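Local coordinates for protein glycoside Hydrolase (Bacteroides uniformis, PDB 5TA0) that probably cleaves agarose-type galactans as a family 86 glycoside hydrolase, holding the sugar chain in a pocket and carrying beta-sandwich domains beside its catalytic barrel, at residues K468-I473 with Y513-K518; S472-H477 with L490-A495; Y531-L536 with V546-N551; E559-L564 with V605-V610. All blocks are in the same frame, centred on the assembly; numbering follows the deposited sequence. Where two conformers were deposited one is given.

Contact 1. Residues K468-I473 with Y513-K518; sequences KDAKSI and YNFDRK
Lys471 and Ser472 both face Asn514 in a classic beta bulge, where strand 472-481 meets strand 508-514 in the sheet of the porphyranase-type beta-sandwich domain. The backbone bonds define it: Asn514 O takes a weak, bent bond from Lys471 N (2.7 Å, 129° at the hydrogen) and a longer, straighter one from Ser472 N (3.3 Å), while Asn514 N reaches Ser472 O at 2.9 Å. Around the Phe515 ring, Ala470 CA stands over the face in a CH-pi contact, 4.2 Å from the centroid, while carbonyl oxygen Lys468 O lies in plane at the edge, 3.7 Å from Phe515 CE1. A serine in place of Phe515 would probably leave Ala470 without its platform and open a gap beside Leu31 and Val445. Lys471, with CG anti to the backbone N (chi1 157°) and an extended chain, runs alongside Asn514, CD passing 3.4 Å from OD1, while Asn514 ND2 bonds Asn444. One water accepts from Asp516 N and donates to Asp469 O at 2.8 Å.

Contact 2. Residues S472-H477 with L490-A495; sequences SIEVRH and LDVYDA
Val475 and Tyr493 form a hydrogen-bonded pair in the antiparallel hairpin of strands 472-481 and 487-495, at one margin of the large sandwich sheet, the latter outermost within the chain. The axes of the two segments approach to 4.6 Å and run 154° apart. Val475 N donates to Tyr493 O at 2.8 Å, and Tyr493 N returns a bond to Val475 O at 3.0 Å; His477 and Asp491 share a second such pair.

On the face of this pair, Tyr493 has CG between its backbone N and carbonyl carbon (chi1 62°), which brings the ring alongside Val475. Val475 CB stands over the ring face, 3.9 Å from the centroid and 18° off its normal, a CH-pi contact, and Phe501 touches both residues. A glycine at Tyr493 would probably strip this cover from Val475 and leave Phe501 without one of its neighbours.

On the other face, Val492 CG1 presses against Glu474 CD at 3.6 Å. The carboxylate is also held within its strand: Arg476 NE bonds Glu474 OE2 at 2.8 Å nearly in the guanidinium plane. The arginine's charge may ease the closeness of two carboxylates, Glu474 OE1 lying 4.3 Å from Asp494 OD1. Arg476 reaches on to Asp419 and the Lys418 carbonyl, tying the sheet to the segment after helix 411-416. The arrangement is an antiparallel hairpin closing one edge of a beta-sandwich sheet.

Contact 3. Residues Y531-L536 with V546-N551; sequences YATDYL and VFNINN. With EDO (1,2-ethanediol), chain I.
Thr533 places OG1 between its backbone N and carbonyl carbon (chi1 61°), the rotation that turns the hydroxyl toward Asn548; the Asn548 side chain, with CG anti to its carbonyl carbon, comes obliquely across it. Two waters fill in between them. One lies 2.7 Å from Thr533 OG1 and accepts from Asn548 N at 2.9 Å; the other links the same hydroxyl to Asn548 OD1. One direct backbone bond joins Thr533 N to Asn548 O, 3.0 Å long with 144° at the hydrogen. Asn548 O is gripped further by a third water, shared with Tyr531 O and Asn550 N, and Ala532 CA approaches it to 3.2 Å. Ala532 CB meets Ile549 CG1 at 4.0 Å, and Asp534 O lies in plane at the Phe547 ring edge, 3.8 Å from CD2. O1 of an ethanediol, probably from the crystallisation liquor, donates a hydrogen bond to Thr533 O at 2.9 Å.

The contact joins an irregular break in strand 523-538 to strand 545-549 at the margin of another sheet. Helix 298-315 packs against Tyr531 and Tyr535, and its Glu308 is hydrogen-bonded to Tyr531 OH; strand 619-624 pairs with 545-549, and Phe547 rests on Val632 and Val635 of strand 631-642.

Contact 4. Residues E559-L564 with V605-V610; sequences EAVIRL and VIEVPV
Ile562 pairs with Val608 and Leu564 with Ile606 as hydrogen-bonded antiparallel residues, the two strand axes approaching to 4.4 Å at 152° to one another. Val608 N to Ile562 O is short at 2.7 Å, whereas Val610 N to Ala560 O is longer at 3.1 Å, its donor standing well above the carbonyl plane. A water extends the pairing, accepting from Ala560 N and donating to Val610 O.

Hydrophobic groups line one face. Val610 CG1, set between its backbone N and carbonyl carbon (chi1 58°), touches Ala560 CB at 3.6 Å and also meets Ile562 CD1, while Leu564 CD1 reaches Val608 CG2 at 4.0 Å. The other face is mixed, with Arg563 and Glu607 among Val561, Val605 and Pro609. Arg563 bends at chi3 (61°), folding its guanidinium back with Val605 CG1 over one flat side. Its salt bridge to Glu607 is long, NH1 to OE2 3.7 Å; Glu301 and Asp305 also pair with Arg563, and Arg592 with Glu607.

Ile562 and Val608 pack on Val580 and Leu578 of strand 577-580, as in a beta-sandwich, while helix 298-315 lies against Val605 on the face of Arg563, and strand 631-642 continues the sheet beyond 558-568.

How the contacts relate
Contacts 1 and 2 share Ser472 and Ile473 and use both edges of strand 472-481, one toward 508-514 and the other toward 487-495; their centres are about 14 Å apart. Contacts 3 and 4 form a second cluster, also about 14 Å between centres, with nearest atoms about 6 Å apart. They reach a common sheet through strands 523-538 and 558-568, and helix 298-315 meets both. The clusters are well separated: centres of contacts 1 and 3 lie about 45 Å apart, nearest atoms of contacts 1 and 4 about 19 Å. The glycan pocket is built from residues between 52 and 387, so no contact lines it; the Tyr535 side chain lies about 13 Å from a bound calcium ion.

Contact 1. Residues K468-I473 with Y513-K518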
loop_
_atom_site.group_PDB
_atom_site.type_symbol
_atom_site.label_atom_id
_atom_site.label_comp_id
_atom_site.label_asym_id
_atom_site.label_seq_id
_atom_site.Cartn_x
_atom_site.Cartn_y
_atom_site.Cartn_z
ATOM N N LYS A 468 16.512 31.185 10.392
ATOM C CA LYS A 468 17.154 30.603 11.569
ATOM C C LYS A 468 17.759 29.244 11.265
ATOM O O LYS A 468 17.244 28.493 10.438
ATOM C CB LYS A 468 16.141 30.466 12.704
ATOM C CG LYS A 468 15.374 31.747 13.024
ATOM C CD LYS A 468 16.315 32.861 13.437
ATOM C CE LYS A 468 15.571 34.087 13.927
ATOM N NZ LYS A 468 16.530 35.217 14.097
ATOM N N ASP A 469 18.860 28.931 11.935
ATOM C CA ASP A 469 19.403 27.569 11.943
ATOM C C ASP A 469 18.664 26.751 12.977
ATOM O O ASP A 469 18.149 27.273 13.966
ATOM C CB ASP A 469 20.887 27.570 12.310
ATOM C CG ASP A 469 21.757 28.161 11.227
ATOM O OD1 ASP A 469 21.383 28.101 10.042
ATOM O OD2 ASP A 469 22.833 28.680 11.571
ATOM N N ALA A 470 18.607 25.443 12.750
ATOM C CA ALA A 470 18.056 24.564 13.740
ATOM C C ALA A 470 18.865 24.562 15.047
ATOM O O ALA A 470 20.087 24.692 15.038
ATOM C CB ALA A 470 17.952 23.145 13.178
ATOM N N LYS A 471 18.154 24.407 16.150
ATOM C CA LYS A 471 18.744 24.219 17.474
ATOM C C LYS A 471 19.455 22.860 17.537
ATOM O O LYS A 471 20.561 22.751 18.069
ATOM C CB LYS A 471 17.627 24.387 18.520
ATOM C CG LYS A 471 17.756 23.781 19.897
ATOM C CD LYS A 471 16.478 24.089 20.678
ATOM C CE LYS A 471 16.325 23.221 21.904
ATOM N NZ LYS A 471 15.117 23.625 22.679
ATOM N N SER A 472 18.841 21.824 16.960
ATOM C CA SER A 472 19.477 20.505 16.901
ATOM C C SER A 472 18.999 19.724 15.685
ATOM O O SER A 472 17.937 20.031 15.125
ATOM C CB SER A 472 19.163 19.714 18.157
ATOM O OG SER A 472 17.780 19.432 18.230
ATOM N N ILE A 473 19.799 18.732 15.289
ATOM C CA ILE A 473 19.469 17.808 14.191
ATOM C C ILE A 473 19.682 16.398 14.709
ATOM O O ILE A 473 20.794 16.072 15.167
ATOM C CB ILE A 473 20.352 18.065 12.946
ATOM C CG1 ILE A 473 20.229 19.537 12.512
ATOM C CG2 ILE A 473 19.992 17.114 11.796
ATOM C CD1 ILE A 473 21.113 19.949 11.370
ATOM N N TYR A 513 14.801 18.021 12.340
ATOM C CA TYR A 513 15.298 19.373 12.679
ATOM C C TYR A 513 14.436 19.912 13.793
ATOM O O TYR A 513 13.212 19.861 13.697
ATOM C CB TYR A 513 15.225 20.305 11.492
ATOM C CG TYR A 513 16.020 19.873 10.276
ATOM C CD1 TYR A 513 17.313 20.327 10.044
ATOM C CD2 TYR A 513 15.485 18.995 9.348
ATOM C CE1 TYR A 513 18.039 19.944 8.931
ATOM C CE2 TYR A 513 16.204 18.595 8.236
ATOM C CZ TYR A 513 17.480 19.066 8.021
ATOM O OH TYR A 513 18.166 18.650 6.915
ATOM N N ASN A 514 15.051 20.427 14.864
ATOM C CA ASN A 514 14.324 21.092 15.920
ATOM C C ASN A 514 14.711 22.574 15.935
ATOM O O ASN A 514 15.895 22.908 15.958
ATOM C CB ASN A 514 14.619 20.451 17.266
ATOM C CG ASN A 514 13.858 21.104 18.398
ATOM O OD1 ASN A 514 14.453 21.774 19.237
ATOM N ND2 ASN A 514 12.550 20.942 18.419
ATOM N N PHE A 515 13.704 23.443 15.886
ATOM C CA PHE A 515 13.920 24.894 15.868
ATOM C C PHE A 515 13.508 25.536 17.189
ATOM O O PHE A 515 12.714 24.999 17.943
ATOM C CB PHE A 515 13.134 25.508 14.703
ATOM C CG PHE A 515 13.705 25.174 13.364
ATOM C CD1 PHE A 515 14.646 25.987 12.759
ATOM C CD2 PHE A 515 13.313 24.010 12.690
ATOM C CE1 PHE A 515 15.169 25.674 11.514
ATOM C CE2 PHE A 515 13.839 23.695 11.452
ATOM C CZ PHE A 515 14.773 24.511 10.849
ATOM N N ASP A 516 14.091 26.718 17.453
ATOM C CA ASP A 516 13.779 27.517 18.638
ATOM C C ASP A 516 12.263 27.820 18.745
ATOM O O ASP A 516 11.670 27.767 19.811
ATOM C CB ASP A 516 14.483 28.901 18.574
ATOM C CG ASP A 516 16.017 28.852 18.575
ATOM O OD1 ASP A 516 16.586 28.216 19.462
ATOM O OD2 ASP A 516 16.666 29.538 17.724
ATOM N N ARG A 517 11.673 28.181 17.619
ATOM C CA ARG A 517 10.249 28.539 17.564
ATOM C C ARG A 517 9.572 27.815 16.414
ATOM O O ARG A 517 10.249 27.225 15.559
ATOM C CB ARG A 517 10.101 30.044 17.417
ATOM C CG ARG A 517 10.572 30.816 18.656
ATOM C CD ARG A 517 10.238 32.284 18.560
ATOM N NE ARG A 517 8.809 32.528 18.714
ATOM C CZ ARG A 517 8.176 33.642 18.332
ATOM N NH1 ARG A 517 8.815 34.634 17.733
ATOM N NH2 ARG A 517 6.864 33.739 18.521
ATOM N N LYS A 518 8.248 27.887 16.379
ATOM C CA LYS A 518 7.497 27.172 15.336
ATOM C C LYS A 518 7.881 27.669 13.943
ATOM O O LYS A 518 8.084 28.849 13.713
ATOM C CB LYS A 518 6.000 27.305 15.566
ATOM C CG LYS A 518 5.515 26.571 16.807
ATOM C CD LYS A 518 3.995 26.500 16.872
ATOM C CE LYS A 518 3.528 25.493 17.912
ATOM N NZ LYS A 518 2.043 25.346 17.891
HETATM O O HOH W 1 15.927 27.936 15.520
#

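Contact 2. Residues S472-H477 with L490-A495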
loop_
_atom_site.group_PDB
_atom_site.type_symbol
_atom_site.label_atom_id
_atom_site.label_comp_id
_atom_site.label_asym_id
_atom_site.label_seq_id
_atom_site.Cartn_x
_atom_site.Cartn_y
_atom_site.Cartn_z
ATOM N N SER A 472 18.841 21.824 16.960
ATOM C CA SER A 472 19.477 20.505 16.901
ATOM C C SER A 472 18.999 19.724 15.685
ATOM O O SER A 472 17.937 20.031 15.125
ATOM C CB SER A 472 19.163 19.714 18.157
ATOM O OG SER A 472 17.780 19.432 18.230
ATOM N N ILE A 473 19.799 18.732 15.289
ATOM C CA ILE A 473 19.469 17.808 14.191
ATOM C C ILE A 473 19.682 16.398 14.709
ATOM O O ILE A 473 20.794 16.072 15.167
ATOM C CB ILE A 473 20.352 18.065 12.946
ATOM C CG1 ILE A 473 20.229 19.537 12.512
ATOM C CG2 ILE A 473 19.992 17.114 11.796
ATOM C CD1 ILE A 473 21.113 19.949 11.370
ATOM N N GLU A 474 18.633 15.565 14.662
ATOM C CA GLU A 474 18.763 14.133 14.905
ATOM C C GLU A 474 18.673 13.409 13.567
ATOM O O GLU A 474 17.687 13.551 12.839
ATOM C CB GLU A 474 17.698 13.625 15.871
ATOM C CG GLU A 474 17.705 12.115 16.040
ATOM C CD GLU A 474 16.746 11.607 17.085
ATOM O OE1 GLU A 474 16.975 11.827 18.297
ATOM O OE2 GLU A 474 15.784 10.903 16.719
ATOM N N VAL A 475 19.706 12.629 13.254
ATOM C CA VAL A 475 19.742 11.791 12.063
ATOM C C VAL A 475 19.388 10.379 12.454
ATOM O O VAL A 475 19.961 9.821 13.393
ATOM C CB VAL A 475 21.155 11.774 11.434
ATOM C CG1 VAL A 475 21.241 10.828 10.236
ATOM C CG2 VAL A 475 21.585 13.197 11.072
ATOM N N ARG A 476 18.454 9.787 11.721
ATOM C CA ARG A 476 18.106 8.366 11.852
ATOM C C ARG A 476 18.337 7.704 10.497
ATOM O O ARG A 476 17.837 8.183 9.485
ATOM C CB ARG A 476 16.646 8.212 12.239
ATOM C CG ARG A 476 16.195 9.025 13.441
ATOM C CD ARG A 476 14.702 8.907 13.604
ATOM N NE ARG A 476 14.201 9.730 14.693
ATOM C CZ ARG A 476 12.907 9.875 14.954
ATOM N NH1 ARG A 476 12.001 9.274 14.197
ATOM N NH2 ARG A 476 12.515 10.632 15.965
ATOM N N HIS A 477 19.154 6.643 10.459
ATOM C CA HIS A 477 19.574 6.023 9.205
ATOM C C HIS A 477 19.424 4.508 9.353
ATOM O O HIS A 477 20.067 3.891 10.228
ATOM C CB HIS A 477 21.035 6.401 8.925
ATOM C CG HIS A 477 21.564 5.985 7.589
ATOM N ND1 HIS A 477 22.921 5.871 7.357
ATOM C CD2 HIS A 477 20.962 5.666 6.425
ATOM C CE1 HIS A 477 23.126 5.525 6.103
ATOM N NE2 HIS A 477 21.954 5.394 5.509
ATOM N N LEU A 490 19.922 0.614 12.759
ATOM C CA LEU A 490 19.286 1.924 12.889
ATOM C C LEU A 490 20.226 2.830 13.669
ATOM O O LEU A 490 20.282 2.762 14.900
ATOM C CB LEU A 490 17.926 1.823 13.596
ATOM C CG LEU A 490 17.159 3.155 13.738
ATOM C CD1 LEU A 490 16.972 3.842 12.387
ATOM C CD2 LEU A 490 15.810 2.867 14.395
ATOM N N ASP A 491 20.973 3.654 12.939
ATOM C CA ASP A 491 21.882 4.633 13.553
ATOM C C ASP A 491 21.110 5.902 13.860
ATOM O O ASP A 491 20.541 6.499 12.941
ATOM C CB ASP A 491 23.004 5.029 12.591
ATOM C CG ASP A 491 24.187 4.094 12.603
ATOM O OD1 ASP A 491 24.379 3.314 13.554
ATOM O OD2 ASP A 491 24.940 4.178 11.618
ATOM N N VAL A 492 21.170 6.343 15.114
ATOM C CA VAL A 492 20.460 7.555 15.579
ATOM C C VAL A 492 21.500 8.416 16.280
ATOM O O VAL A 492 22.113 7.963 17.254
ATOM C CB VAL A 492 19.298 7.211 16.534
ATOM C CG1 VAL A 492 18.582 8.478 17.017
ATOM C CG2 VAL A 492 18.314 6.261 15.853
ATOM N N TYR A 493 21.706 9.627 15.792
ATOM C CA TYR A 493 22.744 10.487 16.379
ATOM C C TYR A 493 22.435 11.940 16.158
ATOM O O TYR A 493 21.692 12.300 15.251
ATOM C CB TYR A 493 24.125 10.139 15.821
ATOM C CG TYR A 493 24.307 10.331 14.339
ATOM C CD1 TYR A 493 24.011 9.304 13.449
ATOM C CD2 TYR A 493 24.769 11.538 13.812
ATOM C CE1 TYR A 493 24.190 9.466 12.093
ATOM C CE2 TYR A 493 24.948 11.711 12.456
ATOM C CZ TYR A 493 24.673 10.666 11.595
ATOM O OH TYR A 493 24.839 10.850 10.256
ATOM N N ASP A 494 23.010 12.777 17.022
ATOM C CA ASP A 494 22.880 14.218 16.916
ATOM C C ASP A 494 23.987 14.781 16.036
ATOM O O ASP A 494 25.114 14.298 16.059
ATOM C CB ASP A 494 22.891 14.838 18.306
ATOM C CG ASP A 494 21.741 14.328 19.174
ATOM O OD1 ASP A 494 20.617 14.119 18.650
ATOM O OD2 ASP A 494 21.962 14.124 20.384
ATOM N N ALA A 495 23.651 15.781 15.228
ATOM C CA ALA A 495 24.579 16.375 14.265
ATOM C C ALA A 495 24.553 17.881 14.455
ATOM O O ALA A 495 23.488 18.465 14.669
ATOM C CB ALA A 495 24.193 16.015 12.846
HETATM O O HOH W 2 22.193 18.924 16.784
HETATM O O HOH W 3 24.616 6.287 9.527
#

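Contact 3. Residues Y531-L536 with V546-N551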
loop_
_atom_site.group_PDB
_atom_site.type_symbol
_atom_site.label_atom_id
_atom_site.label_comp_id
_atom_site.label_asym_id
_atom_site.label_seq_id
_atom_site.Cartn_x
_atom_site.Cartn_y
_atom_site.Cartn_z
ATOM N N TYR A 531 -5.773 13.202 -15.950
ATOM C CA TYR A 531 -5.819 11.955 -16.702
ATOM C C TYR A 531 -6.118 12.237 -18.164
ATOM O O TYR A 531 -6.703 13.259 -18.495
ATOM C CB TYR A 531 -6.874 11.032 -16.079
ATOM C CG TYR A 531 -6.512 10.701 -14.659
ATOM C CD1 TYR A 531 -5.680 9.631 -14.369
ATOM C CD2 TYR A 531 -6.940 11.503 -13.618
ATOM C CE1 TYR A 531 -5.274 9.363 -13.059
ATOM C CE2 TYR A 531 -6.566 11.238 -12.305
ATOM C CZ TYR A 531 -5.737 10.159 -12.041
ATOM O OH TYR A 531 -5.318 9.905 -10.738
ATOM N N ALA A 532 -5.702 11.338 -19.028
ATOM C CA ALA A 532 -5.976 11.446 -20.465
ATOM C C ALA A 532 -7.381 10.947 -20.792
ATOM O O ALA A 532 -8.060 10.278 -20.000
ATOM C CB ALA A 532 -4.946 10.660 -21.246
ATOM N N THR A 533 -7.833 11.251 -22.007
ATOM C CA THR A 533 -9.123 10.797 -22.458
ATOM C C THR A 533 -9.173 9.316 -22.813
ATOM O O THR A 533 -10.240 8.756 -22.884
ATOM C CB THR A 533 -9.618 11.572 -23.689
ATOM O OG1 THR A 533 -8.705 11.376 -24.775
ATOM C CG2 THR A 533 -9.721 13.084 -23.387
ATOM N N ASP A 534 -8.018 8.697 -23.043
ATOM C CA ASP A 534 -7.950 7.300 -23.457
ATOM C C ASP A 534 -6.673 6.686 -22.889
ATOM O O ASP A 534 -5.869 7.376 -22.272
ATOM C CB ASP A 534 -7.962 7.221 -24.999
ATOM C CG ASP A 534 -8.535 5.935 -25.540
ATOM O OD1 ASP A 534 -8.708 4.945 -24.804
ATOM O OD2 ASP A 534 -8.836 5.940 -26.765
ATOM N N TYR A 535 -6.470 5.395 -23.134
ATOM C CA TYR A 535 -5.370 4.660 -22.538
ATOM C C TYR A 535 -5.069 3.406 -23.367
ATOM O O TYR A 535 -5.778 3.129 -24.336
ATOM C CB TYR A 535 -5.716 4.323 -21.066
ATOM C CG TYR A 535 -6.466 3.029 -20.848
ATOM C CD1 TYR A 535 -6.054 2.115 -19.864
ATOM C CD2 TYR A 535 -7.589 2.705 -21.620
ATOM C CE1 TYR A 535 -6.721 0.905 -19.692
ATOM C CE2 TYR A 535 -8.271 1.512 -21.440
ATOM C CZ TYR A 535 -7.823 0.607 -20.466
ATOM O OH TYR A 535 -8.494 -0.595 -20.299
ATOM N N LEU A 536 -4.008 2.698 -22.995
ATOM C CA LEU A 536 -3.712 1.331 -23.483
ATOM C C LEU A 536 -3.666 1.225 -25.010
ATOM O O LEU A 536 -4.570 0.659 -25.638
ATOM C CB LEU A 536 -4.687 0.314 -22.865
ATOM C CG LEU A 536 -4.316 -1.176 -23.077
ATOM C CD1 LEU A 536 -2.897 -1.504 -22.653
ATOM C CD2 LEU A 536 -5.321 -2.029 -22.327
ATOM N N VAL A 546 -1.291 9.563 -30.026
ATOM C CA VAL A 546 -1.714 10.872 -29.537
ATOM C C VAL A 546 -2.629 10.695 -28.343
ATOM O O VAL A 546 -3.593 9.942 -28.416
ATOM C CB VAL A 546 -2.460 11.670 -30.627
ATOM C CG1 VAL A 546 -2.904 13.028 -30.099
ATOM C CG2 VAL A 546 -1.563 11.824 -31.859
ATOM N N PHE A 547 -2.305 11.388 -27.253
ATOM C CA PHE A 547 -3.117 11.430 -26.034
ATOM C C PHE A 547 -3.489 12.875 -25.748
ATOM O O PHE A 547 -2.745 13.808 -26.099
ATOM C CB PHE A 547 -2.341 10.870 -24.844
ATOM C CG PHE A 547 -2.066 9.406 -24.952
ATOM C CD1 PHE A 547 -0.975 8.944 -25.678
ATOM C CD2 PHE A 547 -2.910 8.474 -24.364
ATOM C CE1 PHE A 547 -0.722 7.584 -25.805
ATOM C CE2 PHE A 547 -2.651 7.113 -24.488
ATOM C CZ PHE A 547 -1.568 6.672 -25.214
ATOM N N ASN A 548 -4.636 13.061 -25.119
ATOM C CA ASN A 548 -5.148 14.381 -24.781
ATOM C C ASN A 548 -5.434 14.479 -23.295
ATOM O O ASN A 548 -6.139 13.629 -22.757
ATOM C CB ASN A 548 -6.436 14.650 -25.552
ATOM C CG ASN A 548 -6.212 14.718 -27.044
ATOM O OD1 ASN A 548 -6.482 13.759 -27.764
ATOM N ND2 ASN A 548 -5.673 15.821 -27.498
ATOM N N ILE A 549 -4.909 15.529 -22.657
ATOM C CA ILE A 549 -5.128 15.800 -21.237
ATOM C C ILE A 549 -5.700 17.204 -21.164
ATOM O O ILE A 549 -4.984 18.187 -21.431
ATOM C CB ILE A 549 -3.847 15.650 -20.407
ATOM C CG1 ILE A 549 -3.298 14.217 -20.510
ATOM C CG2 ILE A 549 -4.122 16.013 -18.946
ATOM C CD1 ILE A 549 -2.050 13.947 -19.697
ATOM N N ASN A 550 -6.968 17.295 -20.776
ATOM C CA ASN A 550 -7.753 18.522 -20.886
ATOM C C ASN A 550 -8.256 19.078 -19.558
ATOM O O ASN A 550 -8.243 18.401 -18.530
ATOM C CB ASN A 550 -8.942 18.244 -21.824
ATOM C CG ASN A 550 -8.515 17.842 -23.222
ATOM O OD1 ASN A 550 -7.477 18.275 -23.729
ATOM N ND2 ASN A 550 -9.329 16.979 -23.856
ATOM N N ASN A 551 -8.723 20.334 -19.581
ATOM C CA ASN A 551 -9.173 21.083 -18.409
ATOM C C ASN A 551 -8.083 21.239 -17.333
ATOM O O ASN A 551 -8.376 21.267 -16.147
ATOM C CB ASN A 551 -10.466 20.479 -17.805
ATOM C CG ASN A 551 -11.742 21.227 -18.192
ATOM O OD1 ASN A 551 -11.764 22.450 -18.478
ATOM N ND2 ASN A 551 -12.847 20.510 -18.117
HETATM C C1 EDO I . -13.467 9.857 -21.122
HETATM O O1 EDO I . -12.172 9.384 -20.759
HETATM C C2 EDO I . -13.514 11.352 -20.885
HETATM O O2 EDO I . -12.370 11.975 -21.467
HETATM O O HOH W 4 -8.174 14.670 -20.468
HETATM O O HOH W 5 -6.099 10.568 -24.736
HETATM O O HOH W 6 -9.446 12.930 -27.014
#

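Contact 4. Residues E559-L564 with V605-V610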
loop_
_atom_site.group_PDB
_atom_site.type_symbol
_atom_site.label_atom_id
_atom_site.label_comp_id
_atom_site.label_asym_id
_atom_site.label_seq_id
_atom_site.Cartn_x
_atom_site.Cartn_y
_atom_site.Cartn_z
ATOM N N GLU A 559 5.184 24.003 -11.986
ATOM C CA GLU A 559 6.025 22.974 -12.603
ATOM C C GLU A 559 5.149 21.790 -12.977
ATOM O O GLU A 559 3.978 21.726 -12.580
ATOM C CB GLU A 559 7.149 22.562 -11.649
ATOM C CG GLU A 559 8.178 23.681 -11.492
ATOM C CD GLU A 559 9.217 23.457 -10.424
ATOM O OE1 GLU A 559 9.132 22.481 -9.650
ATOM O OE2 GLU A 559 10.116 24.334 -10.336
ATOM N N ALA A 560 5.694 20.877 -13.758
ATOM C CA ALA A 560 4.904 19.772 -14.258
ATOM C C ALA A 560 5.737 18.558 -14.607
ATOM O O ALA A 560 6.900 18.662 -14.987
ATOM C CB ALA A 560 4.111 20.199 -15.471
ATOM N N VAL A 561 5.077 17.400 -14.501
ATOM C CA VAL A 561 5.654 16.101 -14.827
ATOM C C VAL A 561 4.676 15.275 -15.633
ATOM O O VAL A 561 3.546 15.012 -15.166
ATOM C CB VAL A 561 6.047 15.327 -13.554
ATOM C CG1 VAL A 561 6.602 13.925 -13.924
ATOM C CG2 VAL A 561 7.039 16.111 -12.718
ATOM N N ILE A 562 5.100 14.815 -16.811
ATOM C CA ILE A 562 4.302 13.893 -17.605
ATOM C C ILE A 562 4.715 12.487 -17.214
ATOM O O ILE A 562 5.904 12.196 -17.028
ATOM C CB ILE A 562 4.448 14.184 -19.123
ATOM C CG1 ILE A 562 3.653 15.447 -19.449
ATOM C CG2 ILE A 562 3.993 12.992 -19.961
ATOM C CD1 ILE A 562 3.940 16.012 -20.820
ATOM N N ARG A 563 3.718 11.615 -17.093
ATOM C CA ARG A 563 3.896 10.257 -16.560
ATOM C C ARG A 563 3.557 9.235 -17.651
ATOM O O ARG A 563 2.385 9.001 -17.935
ATOM C CB ARG A 563 2.995 10.069 -15.334
ATOM C CG ARG A 563 3.221 11.081 -14.208
ATOM C CD ARG A 563 2.122 10.992 -13.158
ATOM N NE ARG A 563 2.118 9.653 -12.571
ATOM C CZ ARG A 563 2.960 9.216 -11.634
ATOM N NH1 ARG A 563 3.796 10.046 -11.007
ATOM N NH2 ARG A 563 2.955 7.940 -11.272
ATOM N N LEU A 564 4.586 8.651 -18.272
ATOM C CA LEU A 564 4.412 7.737 -19.388
ATOM C C LEU A 564 4.469 6.306 -18.918
ATOM O O LEU A 564 5.538 5.802 -18.618
ATOM C CB LEU A 564 5.494 7.954 -20.455
ATOM C CG LEU A 564 5.627 9.364 -20.980
ATOM C CD1 LEU A 564 6.761 9.389 -22.009
ATOM C CD2 LEU A 564 4.334 9.861 -21.609
ATOM N N VAL A 605 6.308 3.503 -15.077
ATOM C CA VAL A 605 6.093 4.899 -15.464
ATOM C C VAL A 605 7.423 5.639 -15.576
ATOM O O VAL A 605 8.197 5.691 -14.617
ATOM C CB VAL A 605 5.159 5.595 -14.462
ATOM C CG1 VAL A 605 5.128 7.102 -14.675
ATOM C CG2 VAL A 605 3.776 5.011 -14.559
ATOM N N ILE A 606 7.654 6.207 -16.754
ATOM C CA ILE A 606 8.763 7.116 -16.989
ATOM C C ILE A 606 8.249 8.524 -16.716
ATOM O O ILE A 606 7.343 9.020 -17.395
ATOM C CB ILE A 606 9.253 7.036 -18.461
ATOM C CG1 ILE A 606 9.512 5.594 -18.915
ATOM C CG2 ILE A 606 10.485 7.908 -18.664
ATOM C CD1 ILE A 606 10.463 4.819 -18.080
ATOM N N GLU A 607 8.827 9.151 -15.698
ATOM C CA GLU A 607 8.458 10.506 -15.302
ATOM C C GLU A 607 9.303 11.532 -16.081
ATOM O O GLU A 607 10.534 11.459 -16.084
ATOM C CB GLU A 607 8.621 10.664 -13.793
ATOM C CG GLU A 607 7.537 9.919 -13.041
ATOM C CD GLU A 607 7.915 9.620 -11.611
ATOM O OE1 GLU A 607 8.713 8.694 -11.369
ATOM O OE2 GLU A 607 7.453 10.354 -10.715
ATOM N N VAL A 608 8.621 12.454 -16.756
ATOM C CA VAL A 608 9.229 13.381 -17.706
ATOM C C VAL A 608 8.934 14.819 -17.258
ATOM O O VAL A 608 7.806 15.296 -17.419
ATOM C CB VAL A 608 8.680 13.157 -19.124
ATOM C CG1 VAL A 608 9.389 14.085 -20.114
ATOM C CG2 VAL A 608 8.834 11.694 -19.557
ATOM N N PRO A 609 9.933 15.520 -16.697
ATOM C CA PRO A 609 9.711 16.942 -16.416
ATOM C C PRO A 609 9.394 17.689 -17.703
ATOM O O PRO A 609 9.954 17.384 -18.763
ATOM C CB PRO A 609 11.048 17.384 -15.838
ATOM C CG PRO A 609 11.619 16.146 -15.232
ATOM C CD PRO A 609 11.263 15.082 -16.238
ATOM N N VAL A 610 8.477 18.646 -17.638
ATOM C CA VAL A 610 8.079 19.402 -18.826
ATOM C C VAL A 610 7.992 20.883 -18.473
ATOM O O VAL A 610 7.460 21.270 -17.443
ATOM C CB VAL A 610 6.759 18.895 -19.458
ATOM C CG1 VAL A 610 5.605 18.928 -18.486
ATOM C CG2 VAL A 610 6.431 19.677 -20.725
HETATM O O HOH W 7 8.171 21.867 -14.962
#